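Local coordinates for protein oxalate biosynthetic component 1 (Burkholderia thailandensis, PDB 5IKY) that produces oxalate as a serine hydrolase of the alpha/beta-hydrolase fold and has an additional lyase activity, at residues N359-Y364 against E437-N442; V705-R710 against H1008-P1013; H854-L859 against A933-I938. All coordinates share one frame; numbering follows the deposited sequence.

How the contacts relate
Contact 1 lies apart from the other two, in the magnesium-binding half of the chain, where strands and helices form a TIM-barrel-like array; its centre is 37 Å from that of contact 2 and 54 Å from that of contact 3. Contact 2 joins the cap region to the C-terminal alpha/beta-hydrolase region, and contact 3 lies within the latter, at the turn carrying Ser935, probably the hydrolase nucleophile. These two do not touch: their nearest atoms are about 7 Å apart and their centres 20 Å. Along the chain contact 3 falls inside the loop that contact 2 closes, whereas contact 1 is complete before either begins.

Contact 1. Residues N359-Y364 against E437-N442; sequences NSVTLY and EKLRDN
Val361 packs against Asn442, Leu439 and Lys438 in a TIM-barrel-like, parallel-stranded array. Helix 354-360 follows strand 346-351, while helix 418-442 leads into strand 446-451; Val361, next in sequence to Ser360, meets the last turn of helix 418-442 on the outside of the sheet. Val361 has the largest share of the buried surface, about half. A short, branched side chain suits this position, since it can touch several partners without reaching far. With CG1 beside its backbone N and turned from the carbonyl carbon (chi1 -56°), the valine lays this methyl 4.1 Å from Leu439 CD2, while Val361 CG1 is 4.2 Å from Lys438 CG, so that it meets aliphatic carbon on two sides. Leu439 carries the apolar surface inward onto Ile448 of the neighbouring strand; the lysine offers its main-chain oxygen and the CG of its stem.

The asparagine crosses the valine at a slant, with Val361 CB 3.6 Å from Asn442 CG. Its oxygen makes no bond to Val361, because Asn442 OD1 and Val361 O, 3.5 Å apart, are both acceptors. The amide nitrogen, by contrast, turns back to its own helix, which fixes the rotation of the group: Asn442 ND2 donates to Lys438 O over 2.8 Å, nearly straight at 171°, and that oxygen lies within 3° of the amide plane.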
ATOM      1  N   ASN A 359       0.834   4.058  38.808  1.00 51.61           N
ATOM      2  CA  ASN A 359      -0.115   5.152  38.636  1.00 45.53           C
ATOM      3  C   ASN A 359      -1.255   4.755  37.705  1.00 63.13           C
ATOM      4  O   ASN A 359      -2.390   5.198  37.873  1.00 56.03           O
ATOM      5  CB  ASN A 359       0.586   6.401  38.100  1.00 48.38           C
ATOM      6  CG  ASN A 359       1.459   7.071  39.140  1.00 55.30           C
ATOM      7  OD1 ASN A 359       1.284   6.862  40.340  1.00 52.27           O
ATOM      8  ND2 ASN A 359       2.405   7.887  38.685  1.00 52.80           N
ATOM      9  N   SER A 360      -0.945   3.907  36.728  1.00 46.69           N
ATOM     10  CA  SER A 360      -1.930   3.468  35.745  1.00 44.84           C
ATOM     11  C   SER A 360      -2.996   2.553  36.340  1.00 51.85           C
ATOM     12  O   SER A 360      -4.176   2.688  36.023  1.00 51.19           O
ATOM     13  CB  SER A 360      -1.242   2.749  34.583  1.00 47.63           C
ATOM     14  OG  SER A 360      -0.434   3.639  33.841  1.00 48.70           O
ATOM     15  N   VAL A 361      -2.583   1.619  37.192  1.00 44.73           N
ATOM     16  CA  VAL A 361      -3.510   0.610  37.697  1.00 50.45           C
ATOM     17  C   VAL A 361      -4.257   1.082  38.939  1.00 58.35           C
ATOM     18  O   VAL A 361      -5.133   0.379  39.448  1.00 61.01           O
ATOM     19  CB  VAL A 361      -2.787  -0.709  38.020  1.00 46.02           C
ATOM     20  CG1 VAL A 361      -2.038  -1.207  36.792  1.00 47.86           C
ATOM     21  CG2 VAL A 361      -1.845  -0.529  39.205  1.00 47.07           C
ATOM     22  N   THR A 362      -3.916   2.268  39.428  1.00 46.19           N
ATOM     23  CA  THR A 362      -4.607   2.811  40.589  1.00 59.17           C
ATOM     24  C   THR A 362      -5.354   4.090  40.237  1.00 50.54           C
ATOM     25  O   THR A 362      -6.538   4.061  39.907  1.00 63.54           O
ATOM     26  CB  THR A 362      -3.632   3.096  41.760  1.00 58.28           C
ATOM     27  OG1 THR A 362      -2.619   4.020  41.344  1.00 47.63           O
ATOM     28  CG2 THR A 362      -2.976   1.810  42.231  1.00 48.88           C
ATOM     29  N   LEU A 363      -4.647   5.209  40.295  1.00 46.98           N
ATOM     30  CA  LEU A 363      -5.270   6.519  40.192  1.00 51.05           C
ATOM     31  C   LEU A 363      -5.820   6.824  38.800  1.00 65.36           C
ATOM     32  O   LEU A 363      -6.838   7.506  38.663  1.00 44.60           O
ATOM     33  CB  LEU A 363      -4.265   7.589  40.593  1.00 52.11           C
ATOM     34  CG  LEU A 363      -4.839   8.869  41.182  1.00 81.91           C
ATOM     35  CD1 LEU A 363      -5.842   8.570  42.285  1.00 65.21           C
ATOM     36  CD2 LEU A 363      -3.688   9.662  41.727  1.00114.92           C
ATOM     37  N   TYR A 364      -5.144   6.325  37.771  1.00 56.95           N
ATOM     38  CA  TYR A 364      -5.545   6.595  36.395  1.00 47.18           C
ATOM     39  C   TYR A 364      -6.335   5.452  35.774  1.00 52.86           C
ATOM     40  O   TYR A 364      -6.725   5.529  34.609  1.00 57.77           O
ATOM     41  CB  TYR A 364      -4.315   6.897  35.532  1.00 49.94           C
ATOM     42  CG  TYR A 364      -3.832   8.320  35.659  1.00 52.04           C
ATOM     43  CD1 TYR A 364      -4.386   9.335  34.885  1.00 47.10           C
ATOM     44  CD2 TYR A 364      -2.832   8.656  36.562  1.00 55.90           C
ATOM     45  CE1 TYR A 364      -3.951  10.643  35.005  1.00 56.75           C
ATOM     46  CE2 TYR A 364      -2.386   9.956  36.684  1.00 48.39           C
ATOM     47  CZ  TYR A 364      -2.951  10.947  35.907  1.00 59.00           C
ATOM     48  OH  TYR A 364      -2.514  12.245  36.034  1.00 63.57           O
ATOM     49  N   GLU A 437       1.422  -8.803  33.592  1.00 56.55           N
ATOM     50  CA  GLU A 437       0.322  -9.398  34.342  1.00 65.20           C
ATOM     51  C   GLU A 437      -0.448  -8.359  35.152  1.00 54.51           C
ATOM     52  O   GLU A 437      -1.671  -8.426  35.258  1.00 48.95           O
ATOM     53  CB  GLU A 437       0.845 -10.500  35.263  1.00 58.22           C
ATOM     54  CG  GLU A 437       1.329 -11.738  34.525  1.00 73.33           C
ATOM     55  CD  GLU A 437       1.874 -12.799  35.461  1.00 94.36           C
ATOM     56  OE1 GLU A 437       2.196 -12.462  36.621  1.00 98.82           O
ATOM     57  OE2 GLU A 437       1.974 -13.970  35.038  1.00108.42           O
ATOM     58  N   LYS A 438       0.270  -7.392  35.711  1.00 53.81           N
ATOM     59  CA  LYS A 438      -0.359  -6.336  36.496  1.00 53.46           C
ATOM     60  C   LYS A 438      -1.307  -5.500  35.638  1.00 58.65           C
ATOM     61  O   LYS A 438      -2.402  -5.144  36.076  1.00 58.87           O
ATOM     62  CB  LYS A 438       0.704  -5.445  37.138  1.00 50.17           C
ATOM     63  CG  LYS A 438       0.179  -4.531  38.232  1.00 63.63           C
ATOM     64  CD  LYS A 438       1.302  -3.702  38.835  1.00 77.99           C
ATOM     65  CE  LYS A 438       1.149  -3.559  40.338  1.00 79.34           C
ATOM     66  NZ  LYS A 438       2.128  -2.581  40.888  1.00 90.01           N
ATOM     67  N   LEU A 439      -0.886  -5.201  34.413  1.00 53.45           N
ATOM     68  CA  LEU A 439      -1.694  -4.402  33.495  1.00 52.26           C
ATOM     69  C   LEU A 439      -2.940  -5.153  33.020  1.00 44.22           C
ATOM     70  O   LEU A 439      -4.020  -4.574  32.932  1.00 67.59           O
ATOM     71  CB  LEU A 439      -0.854  -3.965  32.292  1.00 46.08           C
ATOM     72  CG  LEU A 439       0.240  -2.933  32.577  1.00 54.68           C
ATOM     73  CD1 LEU A 439       1.114  -2.724  31.351  1.00 47.03           C
ATOM     74  CD2 LEU A 439      -0.369  -1.617  33.031  1.00 49.77           C
ATOM     75  N   ARG A 440      -2.786  -6.438  32.715  1.00 57.97           N
ATOM     76  CA  ARG A 440      -3.916  -7.266  32.290  1.00 64.45           C
ATOM     77  C   ARG A 440      -4.941  -7.445  33.411  1.00 62.93           C
ATOM     78  O   ARG A 440      -6.143  -7.507  33.157  1.00 69.21           O
ATOM     79  CB  ARG A 440      -3.436  -8.641  31.820  1.00 53.56           C
ATOM     80  CG  ARG A 440      -2.287  -8.624  30.831  1.00 51.10           C
ATOM     81  CD  ARG A 440      -2.751  -8.716  29.394  1.00 45.81           C
ATOM     82  NE  ARG A 440      -1.704  -9.275  28.544  1.00 57.96           N
ATOM     83  CZ  ARG A 440      -1.661  -9.147  27.220  1.00 69.84           C
ATOM     84  NH1 ARG A 440      -0.666  -9.692  26.535  1.00 66.39           N
ATOM     85  NH2 ARG A 440      -2.605  -8.465  26.584  1.00 65.04           N
ATOM     86  N   ASP A 441      -4.462  -7.534  34.649  1.00 56.36           N
ATOM     87  CA  ASP A 441      -5.342  -7.760  35.793  1.00 55.29           C
ATOM     88  C   ASP A 441      -6.199  -6.540  36.120  1.00 52.23           C
ATOM     89  O   ASP A 441      -7.316  -6.674  36.620  1.00 78.65           O
ATOM     90  CB  ASP A 441      -4.529  -8.164  37.024  1.00 59.24           C
ATOM     91  CG  ASP A 441      -3.931  -9.552  36.899  1.00 86.54           C
ATOM     92  OD1 ASP A 441      -4.269 -10.261  35.927  1.00 98.07           O
ATOM     93  OD2 ASP A 441      -3.127  -9.938  37.775  1.00 89.82           O
ATOM     94  N   ASN A 442      -5.675  -5.353  35.836  1.00 60.49           N
ATOM     95  CA  ASN A 442      -6.398  -4.119  36.124  1.00 54.17           C
ATOM     96  C   ASN A 442      -7.083  -3.520  34.897  1.00 61.55           C
ATOM     97  O   ASN A 442      -7.834  -2.552  35.008  1.00 67.11           O
ATOM     98  CB  ASN A 442      -5.454  -3.090  36.743  1.00 54.63           C
ATOM     99  CG  ASN A 442      -5.027  -3.470  38.146  1.00 66.49           C
ATOM    100  OD1 ASN A 442      -5.649  -3.062  39.129  1.00 63.89           O
ATOM    101  ND2 ASN A 442      -3.965  -4.261  38.248  1.00 59.54           N
TER

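Contact 2. Residues V705-R710 against H1008-P1013; sequences VNLGLR and HYVIQP
An interdomain contact without hydrogen bonds between its two segments joins Leu707 and Arg710, in a loop of the cap region, to Val1010 and Tyr1009, in a loop of the C-terminal alpha/beta-hydrolase region between helices 998-1002 and 1015-1025. Val1010 is the centre of it, and its two methyls divide the work. With CG1 anti to the backbone N (chi1 179°), the branches spread toward different partners: Val1010 CG1 touches Leu707 CD1 at 3.8 Å, and Val1010 CG2 comes within 3.4 Å of Arg710 NH2. Beta branching thus lets one small residue touch an apolar and a charged neighbour at once. Leu707, branched and apolar, also rests on Leu1001.

Arg710 is bent at its third torsion (chi3 -47°), which swings the guanidinium toward the valine. The methyl approaches the flat group obliquely, and Arg710 NH1 stands at the edge of the Tyr1009 ring, 4.3 Å from Tyr1009 CD2. NH2 and NH1 of the arginine are bonded to main-chain oxygens of the hydrolase region: NH2 donates to Ser1006 O and NH1 to Leu1001 O. The touch of the valine methyls is undirected van der Waals contact; the arginine, with several N-H donors, adds directed bonds that probably help to orient the cap on the hydrolase region.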
ATOM      1  N   VAL A 705      -7.515   0.494  -1.169  1.00 66.63           N
ATOM      2  CA  VAL A 705      -7.906   0.476   0.237  1.00 57.08           C
ATOM      3  C   VAL A 705      -9.332  -0.037   0.419  1.00 61.61           C
ATOM      4  O   VAL A 705     -10.045  -0.262  -0.558  1.00 63.85           O
ATOM      5  CB  VAL A 705      -7.785   1.878   0.867  1.00 65.04           C
ATOM      6  CG1 VAL A 705      -6.432   2.489   0.539  1.00 66.91           C
ATOM      7  CG2 VAL A 705      -8.900   2.778   0.376  1.00 72.32           C
ATOM      8  N   ASN A 706      -9.732  -0.215   1.678  1.00 52.88           N
ATOM      9  CA  ASN A 706     -11.052  -0.736   2.043  1.00 44.25           C
ATOM     10  C   ASN A 706     -11.333  -2.100   1.420  1.00 53.20           C
ATOM     11  O   ASN A 706     -12.411  -2.338   0.874  1.00 59.81           O
ATOM     12  CB  ASN A 706     -12.155   0.252   1.652  1.00 39.81           C
ATOM     13  CG  ASN A 706     -12.056   1.564   2.406  1.00 49.79           C
ATOM     14  OD1 ASN A 706     -11.458   1.631   3.481  1.00 52.92           O
ATOM     15  ND2 ASN A 706     -12.652   2.616   1.850  1.00 39.82           N
ATOM     16  N   LEU A 707     -10.352  -2.992   1.517  1.00 52.80           N
ATOM     17  CA  LEU A 707     -10.471  -4.339   0.972  1.00 55.47           C
ATOM     18  C   LEU A 707     -11.187  -5.277   1.937  1.00 56.93           C
ATOM     19  O   LEU A 707     -11.623  -6.362   1.554  1.00 62.40           O
ATOM     20  CB  LEU A 707      -9.088  -4.898   0.637  1.00 62.27           C
ATOM     21  CG  LEU A 707      -8.301  -4.123  -0.415  1.00 63.50           C
ATOM     22  CD1 LEU A 707      -6.900  -4.693  -0.563  1.00 72.45           C
ATOM     23  CD2 LEU A 707      -9.043  -4.163  -1.736  1.00 59.40           C
ATOM     24  N   GLY A 708     -11.303  -4.852   3.190  1.00 54.58           N
ATOM     25  CA  GLY A 708     -11.896  -5.677   4.226  1.00 47.33           C
ATOM     26  C   GLY A 708     -13.394  -5.861   4.084  1.00 56.83           C
ATOM     27  O   GLY A 708     -13.931  -6.906   4.453  1.00 60.00           O
ATOM     28  N   LEU A 709     -14.067  -4.848   3.544  1.00 44.04           N
ATOM     29  CA  LEU A 709     -15.522  -4.873   3.395  1.00 47.25           C
ATOM     30  C   LEU A 709     -16.020  -6.081   2.596  1.00 55.18           C
ATOM     31  O   LEU A 709     -17.126  -6.566   2.828  1.00 56.31           O
ATOM     32  CB  LEU A 709     -16.006  -3.582   2.733  1.00 41.25           C
ATOM     33  CG  LEU A 709     -15.719  -2.290   3.501  1.00 47.48           C
ATOM     34  CD1 LEU A 709     -16.195  -1.079   2.713  1.00 40.54           C
ATOM     35  CD2 LEU A 709     -16.365  -2.323   4.884  1.00 40.09           C
ATOM     36  N   ARG A 710     -15.195  -6.568   1.670  1.00 60.58           N
ATOM     37  CA  ARG A 710     -15.565  -7.695   0.811  1.00 57.73           C
ATOM     38  C   ARG A 710     -15.849  -8.979   1.590  1.00 53.32           C
ATOM     39  O   ARG A 710     -16.598  -9.838   1.125  1.00 60.35           O
ATOM     40  CB  ARG A 710     -14.462  -7.978  -0.215  1.00 50.63           C
ATOM     41  CG  ARG A 710     -13.909  -6.759  -0.926  1.00 71.70           C
ATOM     42  CD  ARG A 710     -13.001  -7.166  -2.085  1.00 51.72           C
ATOM     43  NE  ARG A 710     -12.051  -8.203  -1.698  1.00 59.92           N
ATOM     44  CZ  ARG A 710     -11.794  -9.291  -2.417  1.00 65.47           C
ATOM     45  NH1 ARG A 710     -12.409  -9.490  -3.576  1.00 46.43           N
ATOM     46  NH2 ARG A 710     -10.913 -10.178  -1.976  1.00 68.03           N
ATOM     47  N   HIS A1008      -7.799 -14.416  -2.623  1.00 72.32           N
ATOM     48  CA  HIS A1008      -6.661 -14.640  -3.511  1.00 69.03           C
ATOM     49  C   HIS A1008      -6.309 -13.406  -4.341  1.00 65.69           C
ATOM     50  O   HIS A1008      -5.166 -13.246  -4.771  1.00 89.34           O
ATOM     51  CB  HIS A1008      -6.938 -15.825  -4.441  1.00 66.54           C
ATOM     52  CG  HIS A1008      -6.952 -17.151  -3.744  1.00 85.44           C
ATOM     53  ND1 HIS A1008      -5.840 -17.677  -3.123  1.00 97.66           N
ATOM     54  CD2 HIS A1008      -7.942 -18.060  -3.577  1.00103.28           C
ATOM     55  CE1 HIS A1008      -6.145 -18.851  -2.599  1.00103.80           C
ATOM     56  NE2 HIS A1008      -7.415 -19.106  -2.861  1.00110.58           N
ATOM     57  N   TYR A1009      -7.290 -12.537  -4.562  1.00 68.17           N
ATOM     58  CA  TYR A1009      -7.087 -11.336  -5.370  1.00 65.57           C
ATOM     59  C   TYR A1009      -6.350 -10.239  -4.606  1.00 59.82           C
ATOM     60  O   TYR A1009      -5.925  -9.243  -5.193  1.00 67.11           O
ATOM     61  CB  TYR A1009      -8.427 -10.787  -5.868  1.00 67.06           C
ATOM     62  CG  TYR A1009      -9.201 -11.712  -6.782  1.00 73.10           C
ATOM     63  CD1 TYR A1009      -8.557 -12.686  -7.534  1.00 71.20           C
ATOM     64  CD2 TYR A1009     -10.580 -11.601  -6.898  1.00 59.18           C
ATOM     65  CE1 TYR A1009      -9.269 -13.528  -8.371  1.00 67.52           C
ATOM     66  CE2 TYR A1009     -11.299 -12.434  -7.731  1.00 60.15           C
ATOM     67  CZ  TYR A1009     -10.640 -13.395  -8.463  1.00 70.74           C
ATOM     68  OH  TYR A1009     -11.362 -14.224  -9.288  1.00 73.85           O
ATOM     69  N   VAL A1010      -6.205 -10.422  -3.297  1.00 66.17           N
ATOM     70  CA  VAL A1010      -5.613  -9.397  -2.442  1.00 68.85           C
ATOM     71  C   VAL A1010      -4.125  -9.633  -2.204  1.00 71.42           C
ATOM     72  O   VAL A1010      -3.723 -10.688  -1.708  1.00 70.37           O
ATOM     73  CB  VAL A1010      -6.332  -9.327  -1.081  1.00 68.94           C
ATOM     74  CG1 VAL A1010      -5.690  -8.270  -0.188  1.00 49.16           C
ATOM     75  CG2 VAL A1010      -7.811  -9.039  -1.281  1.00 48.66           C
ATOM     76  N   ILE A1011      -3.312  -8.640  -2.554  1.00 73.28           N
ATOM     77  CA  ILE A1011      -1.867  -8.726  -2.370  1.00 83.05           C
ATOM     78  C   ILE A1011      -1.445  -8.183  -1.009  1.00 79.03           C
ATOM     79  O   ILE A1011      -1.739  -7.040  -0.660  1.00 86.71           O
ATOM     80  CB  ILE A1011      -1.102  -7.960  -3.473  1.00 79.92           C
ATOM     81  CG1 ILE A1011      -1.396  -8.566  -4.847  1.00 92.57           C
ATOM     82  CG2 ILE A1011       0.397  -7.994  -3.206  1.00 59.27           C
ATOM     83  CD1 ILE A1011      -0.629  -7.919  -5.988  1.00 73.73           C
ATOM     84  N   GLN A1012      -0.755  -9.020  -0.243  1.00 75.23           N
ATOM     85  CA  GLN A1012      -0.214  -8.623   1.053  1.00 75.67           C
ATOM     86  C   GLN A1012       1.317  -8.560   0.972  1.00 55.97           C
ATOM     87  O   GLN A1012       1.898  -9.078   0.019  1.00 69.82           O
ATOM     88  CB  GLN A1012      -0.684  -9.597   2.142  1.00 74.04           C
ATOM     89  CG  GLN A1012      -2.106 -10.110   1.941  1.00 86.92           C
ATOM     90  CD  GLN A1012      -2.974  -9.888   3.161  1.00111.59           C
ATOM     91  OE1 GLN A1012      -3.103  -8.763   3.645  1.00115.09           O
ATOM     92  NE2 GLN A1012      -3.567 -10.960   3.674  1.00125.87           N
ATOM     93  N   PRO A1013       1.975  -7.910   1.953  1.00 68.89           N
ATOM     94  CA  PRO A1013       3.445  -7.812   1.942  1.00 68.50           C
ATOM     95  C   PRO A1013       4.155  -9.139   1.669  1.00 69.58           C
ATOM     96  O   PRO A1013       3.962 -10.108   2.399  1.00 82.86           O
ATOM     97  CB  PRO A1013       3.766  -7.313   3.350  1.00 53.96           C
ATOM     98  CG  PRO A1013       2.589  -6.484   3.713  1.00 54.62           C
ATOM     99  CD  PRO A1013       1.387  -7.118   3.051  1.00 57.55           C
TER

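Contact 3. Residues H854-L859 against A933-I938; sequences HNRFAL and AHSSGI
Arg856 leaves helix 849-860 with its first torsion partly eclipsed (chi1 -130°) and runs straight through the second, which brings CD up to the turn after strand 929-935; the bend at the third (chi3 58°) then sets the course of the guanidinium. Arg856 CD meets Ser936 CB at 3.7 Å, a contact of carbon with carbon, while the guanidinium passes obliquely near Ser935, with Arg856 NH1 4.3 Å from Ser935 OG, too far for a bond.

The strand-turn-helix here has the form of the nucleophile elbow of alpha/beta hydrolases, with Ser935 the probable nucleophile. Ser935 takes the positive phi (57°) expected there, within a type II' turn closed by Gly937 N to His934 O at 2.8 Å; Gly937, lacking a side chain, spares His934 N a clash. Ser935 OG is bonded to His1069, as in a serine-hydrolase pair, and small, polar Ser936 spends its hydroxyl on Thr786, leaving its CB for the arginine.

No hydrogen bond joins Arg856 to the turn, which it touches through carbon; its buried guanidinium, lying so near, could help to stabilise negative charge near Ser935.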
ATOM      1  N   HIS A 854     -26.221  -5.569 -10.576  1.00 60.93           N
ATOM      2  CA  HIS A 854     -27.128  -6.185  -9.616  1.00 67.18           C
ATOM      3  C   HIS A 854     -27.157  -7.694  -9.798  1.00 67.15           C
ATOM      4  O   HIS A 854     -27.044  -8.447  -8.832  1.00 65.69           O
ATOM      5  CB  HIS A 854     -28.543  -5.628  -9.754  1.00 61.65           C
ATOM      6  CG  HIS A 854     -29.576  -6.447  -9.047  1.00 69.23           C
ATOM      7  ND1 HIS A 854     -29.798  -6.354  -7.689  1.00 61.51           N
ATOM      8  CD2 HIS A 854     -30.434  -7.389  -9.504  1.00 63.95           C
ATOM      9  CE1 HIS A 854     -30.754  -7.198  -7.343  1.00 65.08           C
ATOM     10  NE2 HIS A 854     -31.156  -7.838  -8.426  1.00 78.17           N
ATOM     11  N   ASN A 855     -27.317  -8.124 -11.045  1.00 65.77           N
ATOM     12  CA  ASN A 855     -27.310  -9.539 -11.388  1.00 63.82           C
ATOM     13  C   ASN A 855     -26.040 -10.221 -10.899  1.00 70.24           C
ATOM     14  O   ASN A 855     -26.078 -11.325 -10.351  1.00 65.17           O
ATOM     15  CB  ASN A 855     -27.454  -9.715 -12.900  1.00 70.19           C
ATOM     16  CG  ASN A 855     -27.415 -11.165 -13.320  1.00 83.66           C
ATOM     17  OD1 ASN A 855     -26.419 -11.639 -13.867  1.00 86.28           O
ATOM     18  ND2 ASN A 855     -28.500 -11.881 -13.063  1.00 90.25           N
ATOM     19  N   ARG A 856     -24.919  -9.536 -11.098  1.00 66.97           N
ATOM     20  CA  ARG A 856     -23.610  -9.998 -10.656  1.00 57.53           C
ATOM     21  C   ARG A 856     -23.588 -10.290  -9.156  1.00 66.31           C
ATOM     22  O   ARG A 856     -23.250 -11.396  -8.732  1.00 54.30           O
ATOM     23  CB  ARG A 856     -22.553  -8.947 -11.003  1.00 56.27           C
ATOM     24  CG  ARG A 856     -21.328  -9.478 -11.718  1.00 55.11           C
ATOM     25  CD  ARG A 856     -20.388  -8.337 -12.086  1.00 57.04           C
ATOM     26  NE  ARG A 856     -19.962  -7.582 -10.908  1.00 81.93           N
ATOM     27  CZ  ARG A 856     -19.230  -6.474 -10.954  1.00 75.88           C
ATOM     28  NH1 ARG A 856     -18.838  -5.982 -12.120  1.00 71.38           N
ATOM     29  NH2 ARG A 856     -18.890  -5.853  -9.833  1.00 81.34           N
ATOM     30  N   PHE A 857     -23.953  -9.290  -8.359  1.00 53.20           N
ATOM     31  CA  PHE A 857     -23.923  -9.410  -6.904  1.00 64.94           C
ATOM     32  C   PHE A 857     -25.007 -10.339  -6.368  1.00 69.30           C
ATOM     33  O   PHE A 857     -24.813 -11.008  -5.355  1.00 70.82           O
ATOM     34  CB  PHE A 857     -24.057  -8.032  -6.255  1.00 51.02           C
ATOM     35  CG  PHE A 857     -22.810  -7.199  -6.340  1.00 53.71           C
ATOM     36  CD1 PHE A 857     -21.691  -7.533  -5.597  1.00 49.34           C
ATOM     37  CD2 PHE A 857     -22.757  -6.081  -7.157  1.00 50.32           C
ATOM     38  CE1 PHE A 857     -20.542  -6.772  -5.668  1.00 48.64           C
ATOM     39  CE2 PHE A 857     -21.610  -5.315  -7.234  1.00 59.18           C
ATOM     40  CZ  PHE A 857     -20.500  -5.661  -6.488  1.00 55.27           C
ATOM     41  N   ALA A 858     -26.151 -10.373  -7.044  1.00 64.50           N
ATOM     42  CA  ALA A 858     -27.235 -11.263  -6.647  1.00 63.72           C
ATOM     43  C   ALA A 858     -26.819 -12.716  -6.846  1.00 65.10           C
ATOM     44  O   ALA A 858     -27.208 -13.595  -6.077  1.00 60.64           O
ATOM     45  CB  ALA A 858     -28.498 -10.954  -7.433  1.00 55.51           C
ATOM     46  N   LEU A 859     -26.025 -12.959  -7.884  1.00 67.63           N
ATOM     47  CA  LEU A 859     -25.499 -14.292  -8.150  1.00 69.46           C
ATOM     48  C   LEU A 859     -24.522 -14.690  -7.052  1.00 69.01           C
ATOM     49  O   LEU A 859     -24.499 -15.842  -6.615  1.00 72.96           O
ATOM     50  CB  LEU A 859     -24.815 -14.344  -9.517  1.00 69.84           C
ATOM     51  CG  LEU A 859     -24.371 -15.729  -9.991  1.00 63.14           C
ATOM     52  CD1 LEU A 859     -25.573 -16.644 -10.156  1.00 59.83           C
ATOM     53  CD2 LEU A 859     -23.584 -15.631 -11.288  1.00 67.27           C
ATOM     54  N   ALA A 933     -14.086 -14.855 -21.268  1.00 72.47           N
ATOM     55  CA  ALA A 933     -14.917 -14.066 -20.368  1.00 67.82           C
ATOM     56  C   ALA A 933     -14.176 -12.837 -19.866  1.00 63.98           C
ATOM     57  O   ALA A 933     -12.973 -12.886 -19.607  1.00 71.38           O
ATOM     58  CB  ALA A 933     -15.389 -14.917 -19.195  1.00 64.17           C
ATOM     59  N   HIS A 934     -14.904 -11.734 -19.736  1.00 69.68           N
ATOM     60  CA  HIS A 934     -14.358 -10.514 -19.159  1.00 69.58           C
ATOM     61  C   HIS A 934     -15.406  -9.813 -18.303  1.00 73.91           C
ATOM     62  O   HIS A 934     -16.593  -9.827 -18.634  1.00 60.80           O
ATOM     63  CB  HIS A 934     -13.855  -9.569 -20.251  1.00 72.32           C
ATOM     64  CG  HIS A 934     -13.489  -8.207 -19.746  1.00 79.12           C
ATOM     65  ND1 HIS A 934     -12.437  -7.993 -18.881  1.00 72.71           N
ATOM     66  CD2 HIS A 934     -14.042  -6.993 -19.975  1.00 73.86           C
ATOM     67  CE1 HIS A 934     -12.355  -6.704 -18.603  1.00 67.78           C
ATOM     68  NE2 HIS A 934     -13.317  -6.075 -19.254  1.00 71.28           N
ATOM     69  N   SER A 935     -14.953  -9.207 -17.207  1.00 65.20           N
ATOM     70  CA  SER A 935     -15.824  -8.465 -16.299  1.00 74.04           C
ATOM     71  C   SER A 935     -16.958  -9.340 -15.766  1.00 71.30           C
ATOM     72  O   SER A 935     -16.722 -10.300 -15.032  1.00 62.51           O
ATOM     73  CB  SER A 935     -16.391  -7.223 -16.996  1.00 60.84           C
ATOM     74  OG  SER A 935     -17.150  -6.433 -16.100  1.00 82.76           O
ATOM     75  N   SER A 936     -18.188  -9.009 -16.147  1.00 75.06           N
ATOM     76  CA  SER A 936     -19.359  -9.750 -15.691  1.00 77.21           C
ATOM     77  C   SER A 936     -19.572 -11.025 -16.499  1.00 80.92           C
ATOM     78  O   SER A 936     -20.549 -11.743 -16.290  1.00 77.91           O
ATOM     79  CB  SER A 936     -20.609  -8.871 -15.767  1.00 58.53           C
ATOM     80  OG  SER A 936     -20.767  -8.325 -17.067  1.00 78.35           O
ATOM     81  N   GLY A 937     -18.654 -11.297 -17.422  1.00 90.06           N
ATOM     82  CA  GLY A 937     -18.746 -12.464 -18.280  1.00 80.86           C
ATOM     83  C   GLY A 937     -18.757 -13.770 -17.510  1.00 73.36           C
ATOM     84  O   GLY A 937     -19.468 -14.708 -17.871  1.00 66.66           O
ATOM     85  N   ILE A 938     -17.969 -13.832 -16.441  1.00 61.11           N
ATOM     86  CA  ILE A 938     -17.897 -15.036 -15.623  1.00 70.06           C
ATOM     87  C   ILE A 938     -19.230 -15.289 -14.912  1.00 79.50           C
ATOM     88  O   ILE A 938     -19.585 -16.434 -14.625  1.00 83.37           O
ATOM     89  CB  ILE A 938     -16.745 -14.947 -14.587  1.00 84.06           C
ATOM     90  CG1 ILE A 938     -16.582 -16.275 -13.842  1.00 75.83           C
ATOM     91  CG2 ILE A 938     -16.971 -13.799 -13.613  1.00 84.63           C
ATOM     92  CD1 ILE A 938     -16.358 -17.458 -14.756  1.00 68.09           C
TER